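Local coordinates for protein GTPase HflX (Sulfolobus solfataricus P2, PDB 2QTF) that hydrolyses GTP, associates with the 50S ribosomal subunit and may act in protein synthesis or ribosome biogenesis, at residues 1-13 / 20-33. Sequence-based numbering, arbitrary orientation.
Sequences MKTAALFVSKEFE and VEGANYKVTSIYKL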
loop_
_atom_site.group_PDB
_atom_site.type_symbol
_atom_site.label_atom_id
_atom_site.label_comp_id
_atom_site.label_asym_id
_atom_site.label_seq_id
_atom_site.Cartn_x
_atom_site.Cartn_y
_atom_site.Cartn_z
ATOM N N MET A 1 -11.779 12.228 8.770
ATOM C CA MET A 1 -11.007 11.724 7.566
ATOM C C MET A 1 -12.046 11.041 6.655
ATOM O O MET A 1 -13.208 10.919 7.093
ATOM C CB MET A 1 -9.834 10.820 8.020
ATOM C CG MET A 1 -9.562 9.645 7.124
ATOM S SD MET A 1 -8.563 8.292 7.841
ATOM C CE MET A 1 -9.485 7.896 9.351
ATOM N N LYS A 2 -11.707 10.661 5.397
ATOM C CA LYS A 2 -12.740 10.218 4.394
ATOM C C LYS A 2 -13.297 8.912 4.815
ATOM O O LYS A 2 -12.563 8.049 5.242
ATOM C CB LYS A 2 -12.200 10.151 2.948
ATOM C CG LYS A 2 -11.384 11.423 2.570
ATOM C CD LYS A 2 -11.106 11.564 1.069
ATOM C CE LYS A 2 -9.809 10.952 0.672
ATOM N NZ LYS A 2 -9.638 11.011 -0.879
ATOM N N THR A 3 -14.621 8.744 4.657
ATOM C CA THR A 3 -15.324 7.578 5.156
ATOM C C THR A 3 -15.683 6.779 3.912
ATOM O O THR A 3 -16.015 7.357 2.872
ATOM C CB THR A 3 -16.646 8.009 5.864
ATOM O OG1 THR A 3 -17.233 9.016 5.045
ATOM C CG2 THR A 3 -16.313 8.744 7.241
ATOM N N ALA A 4 -15.621 5.454 4.013
ATOM C CA ALA A 4 -15.998 4.667 2.830
ATOM C C ALA A 4 -17.020 3.619 3.254
ATOM O O ALA A 4 -16.931 3.084 4.401
ATOM C CB ALA A 4 -14.775 3.972 2.208
ATOM N N ALA A 5 -17.932 3.307 2.332
ATOM C CA ALA A 5 -18.720 2.071 2.387
ATOM C C ALA A 5 -17.977 1.032 1.494
ATOM O O ALA A 5 -17.750 1.331 0.308
ATOM C CB ALA A 5 -20.189 2.320 1.783
ATOM N N LEU A 6 -17.607 -0.141 2.041
ATOM C CA LEU A 6 -16.782 -1.128 1.274
ATOM C C LEU A 6 -17.643 -2.366 0.936
ATOM O O LEU A 6 -18.217 -2.962 1.832
ATOM C CB LEU A 6 -15.542 -1.517 2.099
ATOM C CG LEU A 6 -14.656 -2.667 1.582
ATOM C CD1 LEU A 6 -14.018 -2.256 0.244
ATOM C CD2 LEU A 6 -13.602 -3.044 2.725
ATOM N N PHE A 7 -17.717 -2.739 -0.335
ATOM C CA PHE A 7 -18.214 -4.045 -0.740
ATOM C C PHE A 7 -17.096 -4.963 -1.094
ATOM O O PHE A 7 -16.273 -4.645 -2.002
ATOM C CB PHE A 7 -19.123 -3.888 -1.985
ATOM C CG PHE A 7 -20.383 -3.172 -1.676
ATOM C CD1 PHE A 7 -21.581 -3.881 -1.586
ATOM C CD2 PHE A 7 -20.368 -1.807 -1.338
ATOM C CE1 PHE A 7 -22.754 -3.204 -1.276
ATOM C CE2 PHE A 7 -21.537 -1.129 -0.988
ATOM C CZ PHE A 7 -22.752 -1.858 -0.964
ATOM N N VAL A 8 -17.056 -6.126 -0.440
ATOM C CA VAL A 8 -15.911 -7.047 -0.574
ATOM C C VAL A 8 -16.329 -8.484 -0.176
ATOM O O VAL A 8 -17.120 -8.630 0.757
ATOM C CB VAL A 8 -14.687 -6.547 0.341
ATOM C CG1 VAL A 8 -15.053 -6.524 1.811
ATOM C CG2 VAL A 8 -13.411 -7.360 0.148
ATOM N N SER A 9 -15.767 -9.505 -0.806
ATOM C CA SER A 9 -16.047 -10.918 -0.395
ATOM C C SER A 9 -15.377 -11.198 0.968
ATOM O O SER A 9 -14.390 -10.495 1.373
ATOM C CB SER A 9 -15.418 -11.833 -1.431
ATOM O OG SER A 9 -13.981 -11.786 -1.264
ATOM N N LYS A 10 -15.812 -12.240 1.706
ATOM C CA LYS A 10 -15.200 -12.470 2.998
ATOM C C LYS A 10 -13.771 -12.899 2.833
ATOM O O LYS A 10 -12.966 -12.647 3.712
ATOM C CB LYS A 10 -16.026 -13.454 3.880
ATOM C CG LYS A 10 -17.158 -12.700 4.630
ATOM C CD LYS A 10 -16.643 -12.275 6.018
ATOM C CE LYS A 10 -17.438 -11.190 6.646
ATOM N NZ LYS A 10 -16.759 -10.710 7.864
ATOM N N GLU A 11 -13.471 -13.499 1.698
ATOM C CA GLU A 11 -12.190 -14.001 1.379
ATOM C C GLU A 11 -11.194 -12.817 1.354
ATOM O O GLU A 11 -10.073 -12.913 1.899
ATOM C CB GLU A 11 -12.286 -14.678 0.002
ATOM C CG GLU A 11 -10.935 -14.770 -0.710
ATOM C CD GLU A 11 -10.844 -15.735 -1.896
ATOM O OE1 GLU A 11 -11.675 -15.707 -2.869
ATOM O OE2 GLU A 11 -9.838 -16.505 -1.855
ATOM N N PHE A 12 -11.620 -11.694 0.749
ATOM C CA PHE A 12 -10.738 -10.514 0.601
ATOM C C PHE A 12 -10.896 -9.451 1.625
ATOM O O PHE A 12 -10.149 -8.455 1.598
ATOM C CB PHE A 12 -10.844 -9.910 -0.788
ATOM C CG PHE A 12 -10.403 -10.868 -1.853
ATOM C CD1 PHE A 12 -9.304 -11.698 -1.624
ATOM C CD2 PHE A 12 -11.062 -10.959 -3.060
ATOM C CE1 PHE A 12 -8.881 -12.617 -2.611
ATOM C CE2 PHE A 12 -10.670 -11.882 -4.029
ATOM C CZ PHE A 12 -9.580 -12.703 -3.812
ATOM N N GLU A 13 -11.861 -9.623 2.524
ATOM C CA GLU A 13 -12.223 -8.526 3.396
ATOM C C GLU A 13 -11.076 -7.899 4.223
ATOM O O GLU A 13 -10.938 -6.669 4.357
ATOM C CB GLU A 13 -13.345 -8.955 4.354
ATOM C CG GLU A 13 -13.730 -7.879 5.294
ATOM C CD GLU A 13 -14.919 -8.277 6.224
ATOM O OE1 GLU A 13 -15.888 -8.835 5.636
ATOM O OE2 GLU A 13 -14.843 -7.997 7.483
ATOM N N VAL A 20 -7.890 -0.095 1.824
ATOM C CA VAL A 20 -8.669 1.136 1.913
ATOM C C VAL A 20 -8.049 2.089 2.928
ATOM O O VAL A 20 -8.028 3.321 2.679
ATOM C CB VAL A 20 -10.161 0.791 2.285
ATOM C CG1 VAL A 20 -10.992 2.062 2.660
ATOM C CG2 VAL A 20 -10.757 0.001 1.135
ATOM N N GLU A 21 -7.586 1.550 4.066
ATOM C CA GLU A 21 -6.951 2.459 5.044
ATOM C C GLU A 21 -5.597 2.987 4.426
ATOM O O GLU A 21 -5.238 4.141 4.625
ATOM C CB GLU A 21 -6.767 1.766 6.412
ATOM C CG GLU A 21 -8.134 1.319 6.981
ATOM C CD GLU A 21 -7.997 0.566 8.323
ATOM O OE1 GLU A 21 -6.909 0.012 8.625
ATOM O OE2 GLU A 21 -8.973 0.529 9.085
ATOM N N GLY A 22 -4.940 2.220 3.546
ATOM C CA GLY A 22 -3.665 2.762 2.908
ATOM C C GLY A 22 -3.948 3.870 1.876
ATOM O O GLY A 22 -3.060 4.588 1.379
ATOM N N ALA A 23 -5.207 3.968 1.471
ATOM C CA ALA A 23 -5.675 5.035 0.647
ATOM C C ALA A 23 -6.299 6.176 1.487
ATOM O O ALA A 23 -6.989 6.985 0.898
ATOM C CB ALA A 23 -6.719 4.490 -0.451
ATOM N N ASN A 24 -6.046 6.187 2.787
ATOM C CA ASN A 24 -6.475 7.264 3.701
ATOM C C ASN A 24 -8.032 7.334 3.875
ATOM O O ASN A 24 -8.598 8.432 4.027
ATOM C CB ASN A 24 -5.897 8.616 3.217
ATOM C CG ASN A 24 -4.260 8.750 3.505
ATOM O OD1 ASN A 24 -3.639 7.850 4.107
ATOM N ND2 ASN A 24 -3.618 9.883 3.016
ATOM N N TYR A 25 -8.722 6.188 3.788
ATOM C CA TYR A 25 -10.197 6.160 4.075
ATOM C C TYR A 25 -10.410 5.393 5.370
ATOM O O TYR A 25 -9.683 4.445 5.645
ATOM C CB TYR A 25 -11.004 5.443 2.973
ATOM C CG TYR A 25 -11.046 6.202 1.692
ATOM C CD1 TYR A 25 -12.034 7.147 1.425
ATOM C CD2 TYR A 25 -10.096 5.965 0.720
ATOM C CE1 TYR A 25 -12.033 7.861 0.174
ATOM C CE2 TYR A 25 -10.076 6.716 -0.468
ATOM C CZ TYR A 25 -11.004 7.596 -0.742
ATOM O OH TYR A 25 -10.859 8.215 -1.967
ATOM N N LYS A 26 -11.421 5.803 6.156
ATOM C CA LYS A 26 -11.963 5.016 7.249
ATOM C C LYS A 26 -13.135 4.126 6.737
ATOM O O LYS A 26 -14.042 4.640 6.106
ATOM C CB LYS A 26 -12.484 5.994 8.335
ATOM C CG LYS A 26 -13.039 5.220 9.586
ATOM C CD LYS A 26 -13.490 6.160 10.777
ATOM C CE LYS A 26 -13.692 5.312 12.135
ATOM N NZ LYS A 26 -13.662 6.194 13.429
ATOM N N VAL A 27 -13.103 2.816 6.950
ATOM C CA VAL A 27 -14.169 1.957 6.461
ATOM C C VAL A 27 -15.291 2.045 7.442
ATOM O O VAL A 27 -15.108 1.627 8.621
ATOM C CB VAL A 27 -13.756 0.525 6.430
ATOM C CG1 VAL A 27 -14.959 -0.388 5.951
ATOM C CG2 VAL A 27 -12.407 0.345 5.492
ATOM N N THR A 28 -16.401 2.650 7.036
ATOM C CA THR A 28 -17.489 2.795 8.013
ATOM C C THR A 28 -18.626 1.844 7.851
ATOM O O THR A 28 -19.458 1.755 8.753
ATOM C CB THR A 28 -17.990 4.201 8.219
ATOM O OG1 THR A 28 -18.442 4.759 6.982
ATOM C CG2 THR A 28 -16.881 5.104 8.859
ATOM N N SER A 29 -18.704 1.156 6.715
ATOM C CA SER A 29 -19.566 -0.003 6.646
ATOM C C SER A 29 -19.051 -0.958 5.613
ATOM O O SER A 29 -18.274 -0.550 4.742
ATOM C CB SER A 29 -20.976 0.456 6.293
ATOM O OG SER A 29 -20.935 1.137 5.101
ATOM N N ILE A 30 -19.464 -2.218 5.707
ATOM C CA ILE A 30 -18.890 -3.278 4.941
ATOM C C ILE A 30 -20.012 -4.226 4.533
ATOM O O ILE A 30 -20.821 -4.660 5.379
ATOM C CB ILE A 30 -17.843 -4.100 5.730
ATOM C CG1 ILE A 30 -16.779 -3.200 6.324
ATOM C CG2 ILE A 30 -17.201 -5.176 4.882
ATOM C CD1 ILE A 30 -15.768 -3.896 7.298
ATOM N N TYR A 31 -20.022 -4.617 3.275
ATOM C CA TYR A 31 -21.077 -5.511 2.813
ATOM C C TYR A 31 -20.400 -6.531 1.996
ATOM O O TYR A 31 -19.358 -6.192 1.401
ATOM C CB TYR A 31 -22.027 -4.727 1.939
ATOM C CG TYR A 31 -22.672 -3.564 2.615
ATOM C CD1 TYR A 31 -23.840 -3.721 3.387
ATOM C CD2 TYR A 31 -22.174 -2.265 2.442
ATOM C CE1 TYR A 31 -24.442 -2.599 4.025
ATOM C CE2 TYR A 31 -22.761 -1.170 3.037
ATOM C CZ TYR A 31 -23.920 -1.365 3.847
ATOM O OH TYR A 31 -24.546 -0.269 4.400
ATOM N N LYS A 32 -20.944 -7.767 1.920
ATOM C CA LYS A 32 -20.441 -8.730 0.959
ATOM C C LYS A 32 -20.679 -8.249 -0.496
ATOM O O LYS A 32 -21.481 -7.388 -0.699
ATOM C CB LYS A 32 -21.133 -10.129 1.204
ATOM C CG LYS A 32 -20.658 -10.729 2.507
ATOM C CD LYS A 32 -21.241 -12.126 2.725
ATOM C CE LYS A 32 -20.896 -12.631 4.113
ATOM N NZ LYS A 32 -20.265 -14.006 3.924
ATOM N N LEU A 33 -20.018 -8.824 -1.513
ATOM C CA LEU A 33 -20.411 -8.535 -2.878
ATOM C C LEU A 33 -21.828 -9.039 -3.149
ATOM O O LEU A 33 -22.298 -10.014 -2.509
ATOM C CB LEU A 33 -19.449 -9.133 -3.929
ATOM C CG LEU A 33 -17.948 -8.738 -3.833
ATOM C CD1 LEU A 33 -17.147 -9.604 -4.811
ATOM C CD2 LEU A 33 -17.833 -7.244 -4.144
HETATM O O HOH W 1 -7.559 9.568 -0.834
#
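Ala-4 O is gripped by two successive backbone amides of the neighbouring strand: Thr-28 N donates to it at 2.7 Å, nearly straight in line with the carbonyl, and Ser-29 N adds a weak bond at 3.5 Å. This double hold marks a beta bulge, which shifts the register by one, pairing Ala-4 with Val-27 but Ala-5 with Ser-29. Beyond it the parallel ladder resumes, Leu-6 N giving a straight bond to Ser-29 O (2.8 Å, 172° at the hydrogen) and Tyr-31 N donating a more bent one to Leu-6 O. Strands 2-7 and 25-31, joined through helix 13-22, form a beta-alpha-beta unit at the edge of the four-stranded parallel sheet of the N-terminal region. On the face turned to that helix, the Leu-6 and Val-20 side chains run antiparallel past one another, Leu-6 CD1 4.1 Å from Val-20 CG2. On the other face the Phe-7 and Tyr-31 rings form an offset stack, planes 26° apart, with Tyr-31 CD2 3.5 Å from Phe-7 CZ; Tyr-31 OH reaches Lys-47. At the N-terminal end, Lys-2 runs beside the Tyr-25 ring, its CB 3.4 Å from Tyr-25 CD1, and a bend at chi3 (-92°) brings Lys-2 NZ to 3.2 Å from Tyr-25 OH. Replacing Tyr-25 by an alanine would probably leave the lysine chain without the ring it packs on and open a gap toward Thr-59 of strand 59-62.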